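Local coordinates for exodeoxyribonuclease III (Methanosarcina mazei, PDB 5J8N), which probably cuts DNA at apurinic or apyrimidinic sites and trims duplex DNA from its 3' ends, as a magnesium-dependent nuclease of the AP/ExoA family, at residues F128-L133 and M181-A186; Y189-R194 and L221-V226; N77-L82 and T100-F105; H3-S8 and G252-F257. The protein carries 3 engineered substitutions. All blocks are in the same frame, centred on the assembly; numbering follows the deposited sequence.

Interaction 1 (F128-L133 and M181-A186); sequences FYDAFL and MDKFLA
On the solvent side of helix 128-133, the carboxylate of Asp130 comes near Lys183 of helix 181-186 without closing a salt bridge: Asp130 OD1 and Lys183 NZ stay 4.4 Å apart. Deeper in, Phe132 sends its CE2-CZ edge to one face of the Phe184 ring in a T-shaped pair, the planes at 83° and Phe132 CE2 3.7 Å from Phe184 CE1. With CG of Phe184 anti to the backbone N (chi1 169°), that ring reaches across to meet the edge, while Leu185 CD2 lies over its other face. Leu133 then splits its branches: CD1 packs on Phe184 CD1 at 3.8 Å, and CD2 touches Lys183 CE, 3.9 Å away. A leucine in place of Phe184 would probably leave the Phe132 edge without its aromatic face and open a gap beside Leu133 CD1. The segment axes run parallel, 11.1 Å apart, in two helices on the sheet that holds strands 106-111 and 218-227. Cohesion here is therefore chiefly apolar and aromatic, with any electrostatic attraction at the solvent-exposed margin.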
loop_
_atom_site.group_PDB
_atom_site.type_symbol
_atom_site.label_atom_id
_atom_site.label_comp_id
_atom_site.label_asym_id
_atom_site.label_seq_id
_atom_site.Cartn_x
_atom_site.Cartn_y
_atom_site.Cartn_z
ATOM N N PHE A 128 4.181 13.408 -6.599
ATOM C CA PHE A 128 3.130 12.672 -5.886
ATOM C C PHE A 128 3.509 12.526 -4.431
ATOM O O PHE A 128 2.675 12.740 -3.549
ATOM C CB PHE A 128 2.881 11.297 -6.571
ATOM C CG PHE A 128 1.683 10.581 -6.039
ATOM C CD1 PHE A 128 1.749 9.928 -4.850
ATOM C CD2 PHE A 128 0.500 10.511 -6.799
ATOM C CE1 PHE A 128 0.656 9.237 -4.323
ATOM C CE2 PHE A 128 -0.600 9.823 -6.290
ATOM C CZ PHE A 128 -0.524 9.180 -5.046
ATOM N N TYR A 129 4.751 12.141 -4.150
ATOM C CA TYR A 129 5.226 12.003 -2.765
ATOM C C TYR A 129 5.008 13.358 -2.040
ATOM O O TYR A 129 4.539 13.355 -0.889
ATOM C CB TYR A 129 6.715 11.669 -2.771
ATOM C CG TYR A 129 7.089 10.217 -2.928
ATOM C CD1 TYR A 129 6.166 9.159 -2.734
ATOM C CD2 TYR A 129 8.409 9.906 -3.188
ATOM C CE1 TYR A 129 6.594 7.798 -2.817
ATOM C CE2 TYR A 129 8.834 8.570 -3.255
ATOM C CZ TYR A 129 7.920 7.537 -3.073
ATOM O OH TYR A 129 8.369 6.237 -3.148
ATOM N N ASP A 130 5.372 14.480 -2.665
ATOM C CA ASP A 130 5.245 15.786 -1.999
ATOM C C ASP A 130 3.785 16.087 -1.681
ATOM O O ASP A 130 3.451 16.557 -0.592
ATOM C CB ASP A 130 5.805 16.874 -2.905
ATOM C CG ASP A 130 7.321 16.861 -2.976
ATOM O OD1 ASP A 130 7.950 16.324 -2.041
ATOM O OD2 ASP A 130 7.876 17.437 -3.954
ATOM N N ALA A 131 2.893 15.824 -2.644
ATOM C CA ALA A 131 1.471 16.095 -2.444
ATOM C C ALA A 131 0.919 15.203 -1.360
ATOM O O ALA A 131 0.145 15.647 -0.540
ATOM C CB ALA A 131 0.681 15.916 -3.741
ATOM N N PHE A 132 1.255 13.915 -1.386
ATOM C CA PHE A 132 0.834 13.050 -0.337
ATOM C C PHE A 132 1.307 13.498 1.047
ATOM O O PHE A 132 0.498 13.486 2.001
ATOM C CB PHE A 132 1.337 11.615 -0.625
ATOM C CG PHE A 132 1.397 10.763 0.650
ATOM C CD1 PHE A 132 0.227 10.311 1.209
ATOM C CD2 PHE A 132 2.596 10.534 1.317
ATOM C CE1 PHE A 132 0.246 9.559 2.426
ATOM C CE2 PHE A 132 2.608 9.833 2.525
ATOM C CZ PHE A 132 1.449 9.400 3.084
ATOM N N LEU A 133 2.565 13.909 1.167
ATOM C CA LEU A 133 3.053 14.287 2.492
ATOM C C LEU A 133 2.279 15.502 2.991
ATOM O O LEU A 133 1.872 15.549 4.167
ATOM C CB LEU A 133 4.556 14.563 2.429
ATOM C CG LEU A 133 5.157 14.941 3.791
ATOM C CD1 LEU A 133 4.761 13.922 4.849
ATOM C CD2 LEU A 133 6.659 15.067 3.610
ATOM N N MET A 181 11.564 9.369 1.915
ATOM C CA MET A 181 11.038 8.525 2.986
ATOM C C MET A 181 11.560 8.984 4.350
ATOM O O MET A 181 10.798 9.010 5.329
ATOM C CB MET A 181 11.395 7.093 2.711
ATOM C CG MET A 181 10.641 6.505 1.472
ATOM S SD MET A 181 10.703 4.719 1.374
ATOM C CE MET A 181 9.646 4.286 2.733
ATOM N N ASP A 182 12.823 9.397 4.436
ATOM C CA ASP A 182 13.354 9.936 5.680
ATOM C C ASP A 182 12.501 11.138 6.114
ATOM O O ASP A 182 12.133 11.269 7.302
ATOM C CB ASP A 182 14.798 10.399 5.527
ATOM C CG ASP A 182 15.803 9.258 5.331
ATOM O OD1 ASP A 182 15.550 8.100 5.793
ATOM O OD2 ASP A 182 16.879 9.558 4.738
ATOM N N LYS A 183 12.230 12.042 5.169
ATOM C CA LYS A 183 11.502 13.294 5.449
ATOM C C LYS A 183 10.075 12.951 5.911
ATOM O O LYS A 183 9.582 13.544 6.880
ATOM C CB LYS A 183 11.484 14.160 4.209
ATOM C CG LYS A 183 10.687 15.454 4.359
ATOM C CD LYS A 183 10.588 16.072 2.950
ATOM C CE LYS A 183 9.743 17.342 2.970
ATOM N NZ LYS A 183 9.694 17.968 1.601
ATOM N N PHE A 184 9.431 11.998 5.242
ATOM C CA PHE A 184 8.091 11.551 5.618
ATOM C C PHE A 184 8.093 11.039 7.079
ATOM O O PHE A 184 7.331 11.509 7.915
ATOM C CB PHE A 184 7.689 10.469 4.607
ATOM C CG PHE A 184 6.449 9.663 4.946
ATOM C CD1 PHE A 184 5.355 10.208 5.616
ATOM C CD2 PHE A 184 6.382 8.344 4.507
ATOM C CE1 PHE A 184 4.208 9.418 5.867
ATOM C CE2 PHE A 184 5.249 7.573 4.763
ATOM C CZ PHE A 184 4.184 8.120 5.439
ATOM N N LEU A 185 8.974 10.085 7.386
ATOM C CA LEU A 185 8.929 9.539 8.755
ATOM C C LEU A 185 9.249 10.599 9.791
ATOM O O LEU A 185 8.637 10.622 10.845
ATOM C CB LEU A 185 9.874 8.344 8.891
ATOM C CG LEU A 185 9.557 7.154 7.965
ATOM C CD1 LEU A 185 10.458 5.982 8.299
ATOM C CD2 LEU A 185 8.097 6.722 8.057
ATOM N N ALA A 186 10.197 11.490 9.491
ATOM C CA ALA A 186 10.546 12.565 10.403
ATOM C C ALA A 186 9.399 13.544 10.680
ATOM O O ALA A 186 9.399 14.202 11.739
ATOM C CB ALA A 186 11.765 13.313 9.888
#

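Interaction 2 (Y189-R194 and L221-V226); sequences YLDSFR and LDYVFV
Ser192 grips the carbonyl of Val224 twice: its backbone N donates almost straight down the C=O direction at 3.0 Å from Val224 O, and Ser192 OG donates to the same Val224 O at 2.6 Å, tilted 25° from the carbonyl plane. OG stands between the backbone N and the carbonyl carbon (chi1 64°), which turns the hydroxyl back to that oxygen. Beyond it, Leu190 and Val226 form an antiparallel hydrogen-bonded pair, with Leu190 N 2.8 Å from Val226 O. Strand 189-191 thus adds to strand 222-226 in one of the sheets of the DNase I-like fold, and the chain then bends into a short, weakly bonded helical turn from Ser192. On the face shared with Phe225, the Asp191 carboxylate meets the edge of Tyr223, Asp191 OD2 lying 3.5 Å from Tyr223 CE2, the two planes 61° apart. A water donates to Asp191 OD1 at 2.7 Å and accepts from the backbone N of Phe193 and Val224. Farther out, Arg220 forms a salt bridge with Asp191 OD2, and Thr154 O binds Tyr223 OH.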
loop_
_atom_site.group_PDB
_atom_site.type_symbol
_atom_site.label_atom_id
_atom_site.label_comp_id
_atom_site.label_asym_id
_atom_site.label_seq_id
_atom_site.Cartn_x
_atom_site.Cartn_y
_atom_site.Cartn_z
ATOM N N TYR A 189 5.729 9.877 11.536
ATOM C CA TYR A 189 5.086 8.657 11.128
ATOM C C TYR A 189 6.047 7.507 11.402
ATOM O O TYR A 189 7.278 7.694 11.360
ATOM C CB TYR A 189 4.683 8.679 9.636
ATOM C CG TYR A 189 3.759 9.838 9.275
ATOM C CD1 TYR A 189 4.279 11.069 8.913
ATOM C CD2 TYR A 189 2.358 9.661 9.247
ATOM C CE1 TYR A 189 3.456 12.115 8.603
ATOM C CE2 TYR A 189 1.528 10.724 8.941
ATOM C CZ TYR A 189 2.090 11.923 8.592
ATOM O OH TYR A 189 1.270 12.986 8.250
ATOM N N LEU A 190 5.474 6.317 11.566
ATOM C CA LEU A 190 6.231 5.098 11.870
ATOM C C LEU A 190 6.073 4.073 10.804
ATOM O O LEU A 190 4.939 3.837 10.323
ATOM C CB LEU A 190 5.746 4.488 13.205
ATOM C CG LEU A 190 5.792 5.445 14.361
ATOM C CD1 LEU A 190 5.192 4.756 15.601
ATOM C CD2 LEU A 190 7.232 5.891 14.622
ATOM N N ASP A 191 7.181 3.440 10.397
ATOM C CA ASP A 191 7.171 2.268 9.512
ATOM C C ASP A 191 6.790 1.065 10.399
ATOM O O ASP A 191 7.572 0.596 11.242
ATOM C CB ASP A 191 8.563 2.134 8.870
ATOM C CG ASP A 191 8.727 0.960 7.985
ATOM O OD1 ASP A 191 7.915 0.028 7.997
ATOM O OD2 ASP A 191 9.724 0.941 7.240
ATOM N N SER A 192 5.561 0.592 10.281
ATOM C CA SER A 192 5.053 -0.349 11.296
ATOM C C SER A 192 5.894 -1.644 11.377
ATOM O O SER A 192 6.136 -2.137 12.488
ATOM C CB SER A 192 3.560 -0.657 11.082
ATOM O OG SER A 192 3.349 -1.307 9.854
ATOM N N PHE A 193 6.296 -2.204 10.225
ATOM C CA PHE A 193 7.107 -3.419 10.304
ATOM C C PHE A 193 8.321 -3.248 11.172
ATOM O O PHE A 193 8.664 -4.117 11.971
ATOM C CB PHE A 193 7.502 -3.853 8.904
ATOM C CG PHE A 193 8.181 -5.194 8.886
ATOM C CD1 PHE A 193 7.450 -6.360 9.090
ATOM C CD2 PHE A 193 9.552 -5.255 8.698
ATOM C CE1 PHE A 193 8.083 -7.600 9.108
ATOM C CE2 PHE A 193 10.225 -6.485 8.703
ATOM C CZ PHE A 193 9.487 -7.674 8.930
ATOM N N ARG A 194 8.965 -2.080 11.061
ATOM C CA ARG A 194 10.174 -1.776 11.820
ATOM C C ARG A 194 9.919 -1.396 13.279
ATOM O O ARG A 194 10.862 -1.311 14.061
ATOM C CB ARG A 194 10.960 -0.654 11.101
ATOM C CG ARG A 194 11.516 -1.071 9.743
ATOM C CD ARG A 194 12.371 -2.355 9.803
ATOM N NE ARG A 194 12.900 -2.670 8.474
ATOM C CZ ARG A 194 13.426 -3.863 8.194
ATOM N NH1 ARG A 194 13.415 -4.838 9.089
ATOM N NH2 ARG A 194 13.902 -4.085 6.990
ATOM N N LEU A 221 8.936 -3.063 -0.754
ATOM C CA LEU A 221 8.279 -1.920 -1.410
ATOM C C LEU A 221 6.953 -1.567 -0.782
ATOM O O LEU A 221 6.406 -0.503 -1.081
ATOM C CB LEU A 221 8.018 -2.229 -2.894
ATOM C CG LEU A 221 9.281 -2.636 -3.680
ATOM C CD1 LEU A 221 8.923 -2.876 -5.128
ATOM C CD2 LEU A 221 10.337 -1.504 -3.598
ATOM N N ASP A 222 6.415 -2.488 0.035
ATOM C CA ASP A 222 5.055 -2.345 0.569
ATOM C C ASP A 222 5.148 -2.145 2.047
ATOM O O ASP A 222 5.892 -2.855 2.743
ATOM C CB ASP A 222 4.233 -3.604 0.231
ATOM C CG ASP A 222 4.195 -3.818 -1.245
ATOM O OD1 ASP A 222 3.358 -3.164 -1.920
ATOM O OD2 ASP A 222 5.045 -4.578 -1.756
ATOM N N TYR A 223 4.347 -1.201 2.567
ATOM C CA TYR A 223 4.472 -0.740 3.948
ATOM C C TYR A 223 3.101 -0.442 4.536
ATOM O O TYR A 223 2.141 -0.187 3.788
ATOM C CB TYR A 223 5.275 0.563 4.000
ATOM C CG TYR A 223 6.673 0.554 3.431
ATOM C CD1 TYR A 223 6.889 0.573 2.050
ATOM C CD2 TYR A 223 7.781 0.641 4.282
ATOM C CE1 TYR A 223 8.171 0.603 1.516
ATOM C CE2 TYR A 223 9.097 0.659 3.760
ATOM C CZ TYR A 223 9.250 0.680 2.370
ATOM O OH TYR A 223 10.538 0.770 1.879
ATOM N N VAL A 224 3.042 -0.438 5.851
ATOM C CA VAL A 224 1.925 0.254 6.503
ATOM C C VAL A 224 2.553 1.235 7.455
ATOM O O VAL A 224 3.320 0.876 8.362
ATOM C CB VAL A 224 0.920 -0.672 7.233
ATOM C CG1 VAL A 224 -0.272 0.146 7.704
ATOM C CG2 VAL A 224 0.457 -1.831 6.325
ATOM N N PHE A 225 2.260 2.517 7.277
ATOM C CA PHE A 225 2.715 3.586 8.151
ATOM C C PHE A 225 1.613 4.013 9.075
ATOM O O PHE A 225 0.424 3.932 8.712
ATOM C CB PHE A 225 3.167 4.799 7.347
ATOM C CG PHE A 225 4.170 4.477 6.278
ATOM C CD1 PHE A 225 5.522 4.310 6.607
ATOM C CD2 PHE A 225 3.763 4.331 4.991
ATOM C CE1 PHE A 225 6.465 4.016 5.592
ATOM C CE2 PHE A 225 4.690 4.041 3.964
ATOM C CZ PHE A 225 6.046 3.859 4.293
ATOM N N VAL A 226 1.982 4.432 10.261
ATOM C CA VAL A 226 0.978 5.053 11.177
ATOM C C VAL A 226 1.517 6.362 11.673
ATOM O O VAL A 226 2.721 6.543 11.877
ATOM C CB VAL A 226 0.591 4.141 12.357
ATOM C CG1 VAL A 226 -0.060 2.826 11.822
ATOM C CG2 VAL A 226 1.792 3.845 13.294
HETATM O O HOH W 1 5.622 -1.281 7.275
#

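Interaction 3 (N77-L82 and T100-F105); sequences NKPIKL and TDYEDF
Thr100 touches segment 77-82 through its methyl, CG2 lying 3.9 Å from Leu82 CD1, while Pro79 CG packs against Thr100 CB. Its CA also makes a CA-H...O contact with Lys81 O. Asp101 carries both backbone hydrogen bonds: its N donates to Lys81 O at 2.9 Å, and its O accepts from Ile80 N at 2.8 Å. The two bonds lie where strand 81-84 begins to run antiparallel to strand 97-101, at the edge of a mixed sheet of the DNase I-like fold. The Asp101 side chain lies alongside that of Lys81, Lys81 CB 3.7 Å from Asp101 OD2, but their charges have separate mates, Arg99 for Asp101 and Glu83 for Lys81. Tyr102 lies beside Pro79 and points the same way; its ring edge receives Asn77 O, 3.5 Å from Tyr102 CE1, and Ser75 bonds to the hydroxyl. Glu103 crosses Ile80 at about a right angle, its OE2 3.6 Å from Ile80 CG2. With chi1 at 63°, Ile80 CG1 stands beside Asp101 CB, and CG2 falls anti to the carbonyl carbon, toward Glu103.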
loop_
_atom_site.group_PDB
_atom_site.type_symbol
_atom_site.label_atom_id
_atom_site.label_comp_id
_atom_site.label_asym_id
_atom_site.label_seq_id
_atom_site.Cartn_x
_atom_site.Cartn_y
_atom_site.Cartn_z
ATOM N N ASN A 77 -16.526 -3.261 8.323
ATOM C CA ASN A 77 -17.283 -2.095 8.799
ATOM C C ASN A 77 -17.433 -1.049 7.685
ATOM O O ASN A 77 -16.521 -0.874 6.881
ATOM C CB ASN A 77 -16.591 -1.461 10.000
ATOM C CG ASN A 77 -16.678 -2.332 11.262
ATOM O OD1 ASN A 77 -17.572 -3.155 11.402
ATOM N ND2 ASN A 77 -15.740 -2.130 12.162
ATOM N N LYS A 78 -18.567 -0.345 7.695
ATOM C CA LYS A 78 -18.809 0.698 6.698
ATOM C C LYS A 78 -18.013 1.935 7.084
ATOM O O LYS A 78 -18.085 2.386 8.205
ATOM C CB LYS A 78 -20.299 1.054 6.606
ATOM C CG LYS A 78 -20.578 2.007 5.436
ATOM C CD LYS A 78 -21.959 2.651 5.527
ATOM C CE LYS A 78 -23.036 1.627 5.377
ATOM N NZ LYS A 78 -24.347 2.336 5.196
ATOM N N PRO A 79 -17.241 2.461 6.140
ATOM C CA PRO A 79 -16.576 3.727 6.425
ATOM C C PRO A 79 -17.531 4.843 6.743
ATOM O O PRO A 79 -18.642 4.878 6.213
ATOM C CB PRO A 79 -15.883 4.084 5.112
ATOM C CG PRO A 79 -15.850 2.838 4.302
ATOM C CD PRO A 79 -16.980 1.983 4.774
ATOM N N ILE A 80 -17.089 5.800 7.548
ATOM C CA ILE A 80 -17.875 7.005 7.773
ATOM C C ILE A 80 -17.610 8.108 6.752
ATOM O O ILE A 80 -18.352 9.081 6.711
ATOM C CB ILE A 80 -17.663 7.584 9.202
ATOM C CG1 ILE A 80 -16.225 8.008 9.410
ATOM C CG2 ILE A 80 -17.970 6.515 10.263
ATOM C CD1 ILE A 80 -16.002 8.539 10.877
ATOM N N LYS A 81 -16.574 7.950 5.939
ATOM C CA LYS A 81 -16.235 8.909 4.850
ATOM C C LYS A 81 -15.419 8.154 3.832
ATOM O O LYS A 81 -14.596 7.291 4.174
ATOM C CB LYS A 81 -15.433 10.104 5.403
ATOM C CG LYS A 81 -15.238 11.252 4.426
ATOM C CD LYS A 81 -14.577 12.493 5.116
ATOM C CE LYS A 81 -15.336 13.758 4.717
ATOM N NZ LYS A 81 -15.414 13.936 3.222
ATOM N N LEU A 82 -15.664 8.511 2.578
ATOM C CA LEU A 82 -15.022 7.897 1.431
ATOM C C LEU A 82 -14.541 9.039 0.533
ATOM O O LEU A 82 -15.381 9.877 0.147
ATOM C CB LEU A 82 -16.035 6.989 0.681
ATOM C CG LEU A 82 -15.589 6.510 -0.704
ATOM C CD1 LEU A 82 -14.439 5.519 -0.563
ATOM C CD2 LEU A 82 -16.818 5.872 -1.315
ATOM N N THR A 100 -10.623 5.967 3.196
ATOM C CA THR A 100 -11.811 5.514 3.911
ATOM C C THR A 100 -11.603 5.818 5.390
ATOM O O THR A 100 -10.628 5.332 5.977
ATOM C CB THR A 100 -12.057 3.987 3.700
ATOM O OG1 THR A 100 -10.846 3.287 3.993
ATOM C CG2 THR A 100 -12.479 3.697 2.265
ATOM N N ASP A 101 -12.506 6.571 5.995
ATOM C CA ASP A 101 -12.400 6.905 7.428
ATOM C C ASP A 101 -13.190 5.897 8.202
ATOM O O ASP A 101 -14.331 5.579 7.820
ATOM C CB ASP A 101 -12.932 8.311 7.720
ATOM C CG ASP A 101 -12.098 9.405 7.075
ATOM O OD1 ASP A 101 -11.159 9.117 6.307
ATOM O OD2 ASP A 101 -12.361 10.557 7.425
ATOM N N TYR A 102 -12.629 5.466 9.335
ATOM C CA TYR A 102 -13.385 4.646 10.295
ATOM C C TYR A 102 -13.501 5.390 11.615
ATOM O O TYR A 102 -12.927 6.489 11.785
ATOM C CB TYR A 102 -12.718 3.279 10.455
ATOM C CG TYR A 102 -12.690 2.565 9.139
ATOM C CD1 TYR A 102 -13.825 1.872 8.677
ATOM C CD2 TYR A 102 -11.568 2.624 8.314
ATOM C CE1 TYR A 102 -13.835 1.284 7.402
ATOM C CE2 TYR A 102 -11.559 2.021 7.052
ATOM C CZ TYR A 102 -12.698 1.345 6.614
ATOM O OH TYR A 102 -12.726 0.793 5.349
ATOM N N GLU A 103 -14.272 4.843 12.573
ATOM C CA GLU A 103 -14.456 5.579 13.813
ATOM C C GLU A 103 -13.118 5.814 14.497
ATOM O O GLU A 103 -12.952 6.864 15.096
ATOM C CB GLU A 103 -15.391 4.838 14.788
ATOM C CG GLU A 103 -16.817 4.649 14.299
ATOM C CD GLU A 103 -17.602 5.942 14.227
ATOM O OE1 GLU A 103 -17.080 6.996 14.658
ATOM O OE2 GLU A 103 -18.743 5.905 13.712
ATOM N N ASP A 104 -12.183 4.882 14.371
ATOM C CA ASP A 104 -10.944 4.962 15.144
ATOM C C ASP A 104 -9.733 5.494 14.383
ATOM O O ASP A 104 -8.699 5.793 15.001
ATOM C CB ASP A 104 -10.595 3.578 15.696
ATOM C CG ASP A 104 -11.602 3.095 16.742
ATOM O OD1 ASP A 104 -11.674 3.754 17.793
ATOM O OD2 ASP A 104 -12.275 2.077 16.459
ATOM N N PHE A 105 -9.822 5.658 13.065
ATOM C CA PHE A 105 -8.679 6.136 12.312
ATOM C C PHE A 105 -9.083 6.403 10.890
ATOM O O PHE A 105 -10.120 5.896 10.427
ATOM C CB PHE A 105 -7.502 5.118 12.315
ATOM C CG PHE A 105 -7.857 3.739 11.756
ATOM C CD1 PHE A 105 -8.426 2.795 12.598
ATOM C CD2 PHE A 105 -7.646 3.430 10.427
ATOM C CE1 PHE A 105 -8.767 1.536 12.107
ATOM C CE2 PHE A 105 -7.960 2.145 9.934
ATOM C CZ PHE A 105 -8.523 1.209 10.764
#

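Interaction 4 (H3-S8 and G252-F257); sequences HYNLIS and GLELEF
Tyr4 and Leu255 exchange two backbone hydrogen bonds, and Leu6 and Leu253 do the same, giving two hydrogen-bonded pairs of an antiparallel sheet; Leu6 N meets Leu253 O at 2.9 Å, with an N-H...O angle of 170°. Between them, Glu254 CA makes a CA-H...O contact with Tyr4 O. Gly252 comes within 4.2 Å of Ile7, CA to CA.

Among the aromatic groups, Tyr4 CE1 lies 3.6 Å from Phe257 CD2, the rings almost perpendicular but meeting obliquely. His3, Asn5, Glu254 and Glu256 give one face of the pair its polar side chains, with Ile7 farther along it. A chi1 of -170°, with CG anti to N, lays the Asn5 amide along Glu254, where it stacks on the carboxylate with the planes 27° apart, and Asn5 OD1 sits 3.5 Å from Glu254 CG; the carboxylate itself is bonded to Ser236. Replacing Asn5 by an alanine is likely to strip the flat amide cover from Glu254, leaving its carboxylate held mainly by Ser236. His3 lies alongside Glu256, His3 CE1 3.6 Å from Glu256 OE2, and a water in the imidazole plane joins His3 ND1 to Leu255 O.

Strand 3-8 is flanked by strand 33-37 and strand 252-256 by strand 234-239, while Leu255 packs on Val147 of strand 146-149, in the other sheet.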
loop_
_atom_site.group_PDB
_atom_site.type_symbol
_atom_site.label_atom_id
_atom_site.label_comp_id
_atom_site.label_asym_id
_atom_site.label_seq_id
_atom_site.Cartn_x
_atom_site.Cartn_y
_atom_site.Cartn_z
ATOM N N HIS A 3 -10.826 -4.254 17.518
ATOM C CA HIS A 3 -9.681 -4.824 16.819
ATOM C C HIS A 3 -9.757 -4.677 15.331
ATOM O O HIS A 3 -10.833 -4.896 14.775
ATOM C CB HIS A 3 -9.559 -6.319 17.091
ATOM C CG HIS A 3 -9.293 -6.648 18.519
ATOM N ND1 HIS A 3 -8.029 -6.584 19.056
ATOM C CD2 HIS A 3 -10.128 -6.988 19.533
ATOM C CE1 HIS A 3 -8.089 -6.907 20.333
ATOM N NE2 HIS A 3 -9.352 -7.144 20.653
ATOM N N TYR A 4 -8.630 -4.363 14.684
ATOM C CA TYR A 4 -8.595 -4.337 13.230
ATOM C C TYR A 4 -7.396 -5.127 12.752
ATOM O O TYR A 4 -6.254 -4.807 13.102
ATOM C CB TYR A 4 -8.463 -2.906 12.693
ATOM C CG TYR A 4 -9.583 -1.966 13.027
ATOM C CD1 TYR A 4 -9.650 -1.351 14.260
ATOM C CD2 TYR A 4 -10.515 -1.604 12.047
ATOM C CE1 TYR A 4 -10.643 -0.438 14.536
ATOM C CE2 TYR A 4 -11.506 -0.671 12.329
ATOM C CZ TYR A 4 -11.549 -0.106 13.572
ATOM O OH TYR A 4 -12.527 0.830 13.858
ATOM N N ASN A 5 -7.618 -6.154 11.937
ATOM C CA ASN A 5 -6.523 -6.836 11.300
ATOM C C ASN A 5 -6.557 -6.432 9.810
ATOM O O ASN A 5 -7.534 -6.755 9.102
ATOM C CB ASN A 5 -6.697 -8.328 11.484
ATOM C CG ASN A 5 -5.474 -9.119 11.057
ATOM O OD1 ASN A 5 -4.524 -8.571 10.499
ATOM N ND2 ASN A 5 -5.518 -10.424 11.291
ATOM N N LEU A 6 -5.563 -5.686 9.379
ATOM C CA LEU A 6 -5.502 -5.136 8.056
ATOM C C LEU A 6 -4.447 -5.827 7.199
ATOM O O LEU A 6 -3.333 -6.099 7.667
ATOM C CB LEU A 6 -5.184 -3.641 8.143
ATOM C CG LEU A 6 -5.031 -2.887 6.814
ATOM C CD1 LEU A 6 -5.550 -1.429 7.006
ATOM C CD2 LEU A 6 -3.646 -2.915 6.327
ATOM N N ILE A 7 -4.789 -6.103 5.930
ATOM C CA ILE A 7 -3.801 -6.635 4.987
ATOM C C ILE A 7 -3.870 -5.770 3.739
ATOM O O ILE A 7 -4.929 -5.238 3.381
ATOM C CB ILE A 7 -4.065 -8.122 4.717
ATOM C CG1 ILE A 7 -2.929 -8.782 3.905
ATOM C CG2 ILE A 7 -5.434 -8.366 3.998
ATOM C CD1 ILE A 7 -2.992 -10.317 3.973
ATOM N N SER A 8 -2.732 -5.562 3.099
ATOM C CA SER A 8 -2.543 -4.693 1.962
ATOM C C SER A 8 -1.726 -5.421 0.926
ATOM O O SER A 8 -0.693 -6.039 1.280
ATOM C CB SER A 8 -1.827 -3.440 2.433
ATOM O OG SER A 8 -1.508 -2.540 1.339
ATOM N N GLY A 252 0.809 -6.294 6.430
ATOM C CA GLY A 252 -0.354 -5.974 7.234
ATOM C C GLY A 252 -0.017 -5.457 8.602
ATOM O O GLY A 252 1.143 -5.421 8.998
ATOM N N LEU A 253 -1.050 -5.105 9.325
ATOM C CA LEU A 253 -0.830 -4.841 10.742
ATOM C C LEU A 253 -2.105 -5.009 11.515
ATOM O O LEU A 253 -3.213 -5.129 10.921
ATOM C CB LEU A 253 -0.208 -3.482 11.022
ATOM C CG LEU A 253 -0.979 -2.250 10.576
ATOM C CD1 LEU A 253 -2.298 -2.061 11.328
ATOM C CD2 LEU A 253 -0.100 -1.008 10.860
ATOM N N GLU A 254 -1.959 -5.082 12.835
ATOM C CA GLU A 254 -3.084 -5.226 13.717
ATOM C C GLU A 254 -3.141 -4.041 14.643
ATOM O O GLU A 254 -2.109 -3.679 15.209
ATOM C CB GLU A 254 -3.003 -6.490 14.554
ATOM C CG GLU A 254 -3.248 -7.701 13.682
ATOM C CD GLU A 254 -3.302 -8.939 14.516
ATOM O OE1 GLU A 254 -2.230 -9.526 14.692
ATOM O OE2 GLU A 254 -4.392 -9.283 15.038
ATOM N N LEU A 255 -4.348 -3.483 14.772
ATOM C CA LEU A 255 -4.618 -2.365 15.681
ATOM C C LEU A 255 -5.618 -2.763 16.737
ATOM O O LEU A 255 -6.522 -3.552 16.492
ATOM C CB LEU A 255 -5.187 -1.163 14.939
ATOM C CG LEU A 255 -4.275 -0.579 13.861
ATOM C CD1 LEU A 255 -5.101 0.223 12.883
ATOM C CD2 LEU A 255 -3.217 0.310 14.484
ATOM N N GLU A 256 -5.486 -2.179 17.918
ATOM C CA GLU A 256 -6.423 -2.405 18.986
ATOM C C GLU A 256 -6.743 -1.058 19.602
ATOM O O GLU A 256 -5.800 -0.289 19.838
ATOM C CB GLU A 256 -5.812 -3.320 20.059
ATOM C CG GLU A 256 -6.751 -3.621 21.166
ATOM C CD GLU A 256 -6.123 -4.463 22.263
ATOM O OE1 GLU A 256 -6.452 -4.237 23.437
ATOM O OE2 GLU A 256 -5.320 -5.353 21.956
ATOM N N PHE A 257 -8.029 -0.790 19.821
ATOM C CA PHE A 257 -8.459 0.475 20.439
ATOM C C PHE A 257 -9.312 0.211 21.636
ATOM O O PHE A 257 -10.038 -0.765 21.653
ATOM C CB PHE A 257 -9.259 1.287 19.454
ATOM C CG PHE A 257 -8.485 1.686 18.246
ATOM C CD1 PHE A 257 -7.779 2.887 18.263
ATOM C CD2 PHE A 257 -8.440 0.893 17.114
ATOM C CE1 PHE A 257 -7.042 3.282 17.181
ATOM C CE2 PHE A 257 -7.702 1.259 16.019
ATOM C CZ PHE A 257 -6.997 2.493 16.038
HETATM O O HOH W 2 -6.004 -6.261 17.074
#

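Interaction 4 joins strand 3-10, near the N terminus, to strand 251-256, near the C terminus, closing a loop of 243 residues in which the other three contacts nest. Within it they follow in series without crossing: interaction 3 pairs strands 81-84 and 97-101, interaction 1 joins helices 119-141 and 175-186, and interaction 2 sets strand 189-191 beside 218-227. Interactions 1 and 2 adjoin, since helix 175-186 leads into strand 189-191 and Phe184 packs on Phe225. Interaction 4 meets both neighbours, Leu6 packing on Val224 of interaction 2, and Tyr4 OH probably hydrogen-bonding Asp104 of interaction 3. The two sheets and an outer helical layer are thereby tied together.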